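Projannalysin (Methanocaldococcus jannaschii, PDB 4JIX) is the zymogen of a minimal soluble zinc metallopeptidase, a minigluzincin that probably hydrolyses peptide bonds once activated. Local coordinates at residues L65-L70 with L105-K110. The protein carries 1 engineered substitution. Sequence-based numbering, arbitrary orientation.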
loop_
_atom_site.group_PDB
_atom_site.type_symbol
_atom_site.label_atom_id
_atom_site.label_comp_id
_atom_site.label_asym_id
_atom_site.label_seq_id
_atom_site.Cartn_x
_atom_site.Cartn_y
_atom_site.Cartn_z
ATOM N N LEU A 65 -9.980 -3.543 3.414
ATOM C CA LEU A 65 -10.248 -4.833 2.751
ATOM C C LEU A 65 -11.331 -4.693 1.682
ATOM O O LEU A 65 -11.194 -5.263 0.608
ATOM C CB LEU A 65 -10.657 -5.915 3.772
ATOM C CG LEU A 65 -9.575 -6.335 4.774
ATOM C CD1 LEU A 65 -10.145 -7.282 5.818
ATOM C CD2 LEU A 65 -8.355 -6.972 4.068
ATOM N N HIS A 66 -12.408 -3.937 1.988
ATOM C CA HIS A 66 -13.513 -3.676 1.061
ATOM C C HIS A 66 -12.999 -2.980 -0.213
ATOM O O HIS A 66 -13.369 -3.374 -1.315
ATOM C CB HIS A 66 -14.596 -2.812 1.747
ATOM C CG HIS A 66 -15.672 -2.342 0.813
ATOM N ND1 HIS A 66 -15.561 -1.141 0.129
ATOM C CD2 HIS A 66 -16.838 -2.935 0.466
ATOM C CE1 HIS A 66 -16.665 -1.035 -0.594
ATOM N NE2 HIS A 66 -17.457 -2.095 -0.433
ATOM N N TYR A 67 -12.172 -1.940 -0.047
ATOM C CA TYR A 67 -11.618 -1.161 -1.159
ATOM C C TYR A 67 -10.745 -2.026 -2.082
ATOM O O TYR A 67 -10.827 -1.885 -3.308
ATOM C CB TYR A 67 -10.781 0.028 -0.631
ATOM C CG TYR A 67 -10.327 0.961 -1.741
ATOM C CD1 TYR A 67 -11.141 2.007 -2.178
ATOM C CD2 TYR A 67 -9.106 0.767 -2.389
ATOM C CE1 TYR A 67 -10.749 2.841 -3.225
ATOM C CE2 TYR A 67 -8.701 1.599 -3.436
ATOM C CZ TYR A 67 -9.524 2.640 -3.842
ATOM O OH TYR A 67 -9.145 3.459 -4.880
ATOM N N ILE A 68 -9.889 -2.876 -1.482
ATOM C CA ILE A 68 -8.950 -3.766 -2.176
ATOM C C ILE A 68 -9.744 -4.791 -3.014
ATOM O O ILE A 68 -9.443 -4.977 -4.191
ATOM C CB ILE A 68 -8.013 -4.454 -1.131
ATOM C CG1 ILE A 68 -6.957 -3.463 -0.566
ATOM C CG2 ILE A 68 -7.336 -5.708 -1.694
ATOM C CD1 ILE A 68 -6.307 -3.970 0.815
ATOM N N ILE A 69 -10.735 -5.455 -2.391
ATOM C CA ILE A 69 -11.574 -6.461 -3.050
ATOM C C ILE A 69 -12.400 -5.787 -4.149
ATOM O O ILE A 69 -12.521 -6.355 -5.235
ATOM C CB ILE A 69 -12.460 -7.227 -2.027
ATOM C CG1 ILE A 69 -11.591 -8.058 -1.051
ATOM C CG2 ILE A 69 -13.488 -8.135 -2.742
ATOM C CD1 ILE A 69 -12.308 -8.438 0.289
ATOM N N LEU A 70 -12.979 -4.592 -3.863
ATOM C CA LEU A 70 -13.747 -3.806 -4.834
ATOM C C LEU A 70 -12.901 -3.535 -6.079
ATOM O O LEU A 70 -13.404 -3.685 -7.188
ATOM C CB LEU A 70 -14.221 -2.472 -4.227
ATOM C CG LEU A 70 -15.050 -1.531 -5.127
ATOM C CD1 LEU A 70 -16.439 -2.126 -5.491
ATOM C CD2 LEU A 70 -15.218 -0.154 -4.475
ATOM N N LEU A 105 -3.954 5.960 0.554
ATOM C CA LEU A 105 -2.864 6.409 1.425
ATOM C C LEU A 105 -2.843 5.597 2.747
ATOM O O LEU A 105 -1.758 5.279 3.247
ATOM C CB LEU A 105 -2.947 7.913 1.721
ATOM C CG LEU A 105 -1.732 8.485 2.470
ATOM C CD1 LEU A 105 -0.467 8.431 1.613
ATOM C CD2 LEU A 105 -2.020 9.870 2.998
ATOM N N LYS A 106 -4.028 5.229 3.277
ATOM C CA LYS A 106 -4.105 4.405 4.487
ATOM C C LYS A 106 -3.459 3.032 4.225
ATOM O O LYS A 106 -2.709 2.539 5.069
ATOM C CB LYS A 106 -5.552 4.245 4.968
ATOM C CG LYS A 106 -6.169 5.540 5.500
ATOM C CD LYS A 106 -7.607 5.276 5.959
ATOM C CE LYS A 106 -8.336 6.548 6.319
ATOM N NZ LYS A 106 -9.741 6.260 6.740
ATOM N N ILE A 107 -3.719 2.448 3.041
ATOM C CA ILE A 107 -3.143 1.163 2.620
ATOM C C ILE A 107 -1.613 1.294 2.561
ATOM O O ILE A 107 -0.887 0.487 3.155
ATOM C CB ILE A 107 -3.747 0.691 1.275
ATOM C CG1 ILE A 107 -5.260 0.337 1.464
ATOM C CG2 ILE A 107 -2.937 -0.515 0.686
ATOM C CD1 ILE A 107 -6.085 0.210 0.117
ATOM N N ILE A 108 -1.125 2.322 1.869
ATOM C CA ILE A 108 0.324 2.541 1.739
ATOM C C ILE A 108 0.968 2.653 3.130
ATOM O O ILE A 108 1.985 2.003 3.387
ATOM C CB ILE A 108 0.609 3.806 0.862
ATOM C CG1 ILE A 108 0.220 3.528 -0.614
ATOM C CG2 ILE A 108 2.091 4.234 0.955
ATOM C CD1 ILE A 108 0.046 4.741 -1.493
ATOM N N GLN A 109 0.352 3.435 4.032
ATOM C CA GLN A 109 0.914 3.707 5.352
ATOM C C GLN A 109 0.722 2.549 6.348
ATOM O O GLN A 109 1.333 2.563 7.415
ATOM C CB GLN A 109 0.450 5.065 5.891
ATOM C CG GLN A 109 1.045 6.159 4.955
ATOM C CD GLN A 109 0.806 7.621 5.289
ATOM O OE1 GLN A 109 1.513 8.498 4.785
ATOM N NE2 GLN A 109 -0.201 7.936 6.089
ATOM N N LYS A 110 0.024 1.487 5.944
ATOM C CA LYS A 110 -0.013 0.246 6.723
ATOM C C LYS A 110 1.253 -0.564 6.402
ATOM O O LYS A 110 1.602 -1.480 7.144
ATOM C CB LYS A 110 -1.273 -0.595 6.369
ATOM C CG LYS A 110 -2.566 -0.136 7.049
ATOM C CD LYS A 110 -2.572 -0.259 8.565
ATOM C CE LYS A 110 -2.752 -1.674 9.057
ATOM N NZ LYS A 110 -2.629 -1.742 10.539
#
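I107 sets CG1 opposite its carbonyl carbon (chi1 -67°) and runs on nearly extended through chi2 of 165°, which carries CD1 forward to meet both Y67 and I68. Across from it, Y67 has CG anti to the backbone N (chi1 -173°), directing the ring so that CD2 meets that methyl. Between residues 65-70 and 105-110 the contact is made by this one methyl; the closest CA atoms, those of I68 and I107, stand 9.0 Å apart. I107 CD1 lies 3.8 Å from I68 CG1, the middle of that side chain, and the two isoleucines meet at a slant. The same methyl comes obliquely to the aromatic ring, 4.0 Å from Y67 CD2, with the two side chains running roughly at right angles. The contact illustrates how a slim apolar finger can make a buried contact between helices; no hydrogen bond runs between the two segments. A polar link joins the same helices nearby: Y67 OH is hydrogen-bonded to E104 OE2, just before 105-110. H71 and H75, from the HExxH pattern of helix 62-78, bind the zinc together with H83. L64 also touches I107, I40 from a loop lies against I68, helix 12-22 touches I69, and I108 of the second subunit packs on I107.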